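Local atomic coordinates of chromosome replication initiation inhibitor protein (Agrobacterium tumefaciens, PDB entry 3FD3), a protein that probably binds DNA as a LysR-family transcriptional regulator, represented here by its C-terminal effector-binding part. Residues A[60-65]-A[178-183]. Sequence-based numbering, arbitrary orientation.
Sequences KPVQGC and YWQVNR
The flat amide of Gln180 meets the backbone of the loop 60-65 with both of its polar edge atoms. Gln180 NE2 donates to Lys60 O (3.1 Å), which lies near the plane of the amide, while the donor itself stands above the carbonyl plane of Lys60. Beside it, Gln180 OE1 accepts Val62 N (3.2 Å) in a practically straight bond, with the N-H in the carbonyl plane on a lone pair. NE2 also donates to His58 O, its stronger partner, so three bonds hold the amide. Glutamine suits this buried place because it can donate and accept at once, and a bend at chi2 (-140°) turns its end along the loop. The Val62 N bond draws Val62 CG2 tightly up to Gln180 OE1 (3.1 Å), the branched side chain crossing the glutamine at about a right angle and also touching Leu46. Further along, Val62 O accepts Cys65 N and closes a beta-turn, where Gly64 has a positive phi (101°) at which a side chain would be jammed against the preceding carbonyl oxygen. Cys65, small enough to lie close to the strand, brings its CA to 3.3 Å from Val181 O in a CA-H...O contact. A side-chain amide thus pins a strand-connecting loop to strand 165-181, which lies between 53-56 and 66-79 in the periplasmic-binding-protein-like fold of LysR effector domains.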
loop_
_atom_site.group_PDB
_atom_site.type_symbol
_atom_site.label_atom_id
_atom_site.label_comp_id
_atom_site.label_asym_id
_atom_site.label_seq_id
_atom_site.Cartn_x
_atom_site.Cartn_y
_atom_site.Cartn_z
ATOM N N LYS A 60 1.209 3.703 -25.565
ATOM C CA LYS A 60 2.055 4.267 -26.564
ATOM C C LYS A 60 3.459 3.870 -26.233
ATOM O O LYS A 60 3.907 4.010 -25.091
ATOM C CB LYS A 60 1.842 5.781 -26.651
ATOM C CG LYS A 60 0.611 6.118 -27.484
ATOM C CD LYS A 60 -0.335 7.103 -26.798
ATOM C CE LYS A 60 -1.622 7.276 -27.616
ATOM N NZ LYS A 60 -2.387 8.500 -27.241
ATOM N N PRO A 61 4.146 3.311 -27.234
ATOM C CA PRO A 61 5.472 2.806 -27.022
ATOM C C PRO A 61 6.379 3.927 -26.635
ATOM O O PRO A 61 6.378 4.991 -27.270
ATOM C CB PRO A 61 5.869 2.253 -28.391
ATOM C CG PRO A 61 4.949 2.908 -29.363
ATOM C CD PRO A 61 3.701 3.170 -28.633
ATOM N N VAL A 62 7.123 3.715 -25.575
ATOM C CA VAL A 62 8.263 4.538 -25.316
ATOM C C VAL A 62 9.113 4.034 -26.447
ATOM O O VAL A 62 9.181 2.798 -26.702
ATOM C CB VAL A 62 8.900 4.260 -23.935
ATOM C CG1 VAL A 62 9.804 5.432 -23.511
ATOM C CG2 VAL A 62 7.829 4.022 -22.892
ATOM N N GLN A 63 9.695 4.968 -27.184
ATOM C CA GLN A 63 10.430 4.615 -28.373
ATOM C C GLN A 63 11.405 3.507 -28.017
ATOM O O GLN A 63 12.131 3.593 -27.032
ATOM C CB GLN A 63 11.174 5.826 -28.914
ATOM C CG GLN A 63 11.660 5.662 -30.338
ATOM C CD GLN A 63 12.263 6.940 -30.853
ATOM O OE1 GLN A 63 11.608 7.991 -30.874
ATOM N NE2 GLN A 63 13.521 6.874 -31.257
ATOM N N GLY A 64 11.360 2.439 -28.792
ATOM C CA GLY A 64 12.241 1.327 -28.596
ATOM C C GLY A 64 11.586 0.175 -27.881
ATOM O O GLY A 64 11.743 -0.960 -28.334
ATOM N N CYS A 65 10.875 0.448 -26.773
ATOM C CA CYS A 65 10.316 -0.609 -25.937
ATOM C C CYS A 65 9.438 -1.587 -26.687
ATOM O O CYS A 65 8.757 -1.217 -27.634
ATOM C CB CYS A 65 9.468 -0.039 -24.804
ATOM S SG CYS A 65 10.493 0.828 -23.572
ATOM N N TYR A 178 -0.641 -2.437 -19.854
ATOM C CA TYR A 178 0.382 -2.829 -20.814
ATOM C C TYR A 178 1.667 -3.167 -20.082
ATOM O O TYR A 178 1.960 -2.625 -19.022
ATOM C CB TYR A 178 0.640 -1.677 -21.796
ATOM C CG TYR A 178 -0.603 -1.310 -22.525
ATOM C CD1 TYR A 178 -0.945 -1.946 -23.713
ATOM C CD2 TYR A 178 -1.490 -0.372 -22.003
ATOM C CE1 TYR A 178 -2.114 -1.668 -24.361
ATOM C CE2 TYR A 178 -2.666 -0.084 -22.655
ATOM C CZ TYR A 178 -2.981 -0.736 -23.833
ATOM O OH TYR A 178 -4.158 -0.431 -24.499
ATOM N N TRP A 179 2.435 -4.083 -20.662
ATOM C CA TRP A 179 3.752 -4.442 -20.181
ATOM C C TRP A 179 4.750 -3.903 -21.204
ATOM O O TRP A 179 4.718 -4.307 -22.395
ATOM C CB TRP A 179 3.820 -5.947 -20.097
ATOM C CG TRP A 179 5.124 -6.569 -19.681
ATOM C CD1 TRP A 179 5.863 -7.472 -20.411
ATOM C CD2 TRP A 179 5.817 -6.416 -18.432
ATOM N NE1 TRP A 179 6.980 -7.868 -19.698
ATOM C CE2 TRP A 179 6.991 -7.218 -18.499
ATOM C CE3 TRP A 179 5.602 -5.639 -17.290
ATOM C CZ2 TRP A 179 7.921 -7.280 -17.452
ATOM C CZ3 TRP A 179 6.524 -5.720 -16.243
ATOM C CH2 TRP A 179 7.654 -6.553 -16.325
ATOM N N GLN A 180 5.625 -3.005 -20.761
ATOM C CA GLN A 180 6.612 -2.331 -21.619
ATOM C C GLN A 180 7.973 -2.814 -21.156
ATOM O O GLN A 180 8.222 -2.867 -19.959
ATOM C CB GLN A 180 6.506 -0.810 -21.550
ATOM C CG GLN A 180 5.201 -0.248 -22.118
ATOM C CD GLN A 180 5.346 1.044 -22.928
ATOM O OE1 GLN A 180 6.400 1.328 -23.505
ATOM N NE2 GLN A 180 4.262 1.826 -22.990
ATOM N N VAL A 181 8.821 -3.267 -22.081
ATOM C CA VAL A 181 10.134 -3.804 -21.729
ATOM C C VAL A 181 11.190 -3.194 -22.617
ATOM O O VAL A 181 11.017 -3.104 -23.837
ATOM C CB VAL A 181 10.209 -5.341 -21.895
ATOM C CG1 VAL A 181 11.566 -5.861 -21.420
ATOM C CG2 VAL A 181 9.025 -6.018 -21.142
ATOM N N ASN A 182 12.284 -2.749 -22.004
ATOM C CA ASN A 182 13.445 -2.263 -22.753
ATOM C C ASN A 182 13.871 -3.330 -23.758
ATOM O O ASN A 182 14.117 -4.479 -23.386
ATOM C CB ASN A 182 14.567 -1.979 -21.763
ATOM C CG ASN A 182 15.797 -1.438 -22.399
ATOM O OD1 ASN A 182 16.391 -2.080 -23.290
ATOM N ND2 ASN A 182 16.237 -0.258 -21.936
ATOM N N ARG A 183 13.973 -2.939 -25.028
ATOM C CA ARG A 183 14.216 -3.902 -26.110
ATOM C C ARG A 183 15.523 -4.672 -25.912
ATOM O O ARG A 183 15.596 -5.840 -26.258
ATOM C CB ARG A 183 14.221 -3.207 -27.481
ATOM C CG ARG A 183 15.472 -2.385 -27.777
ATOM C CD ARG A 183 15.412 -1.672 -29.142
ATOM N NE ARG A 183 16.453 -0.650 -29.275
ATOM C CZ ARG A 183 17.672 -0.895 -29.744
ATOM N NH1 ARG A 183 18.001 -2.118 -30.145
ATOM N NH2 ARG A 183 18.561 0.076 -29.826
#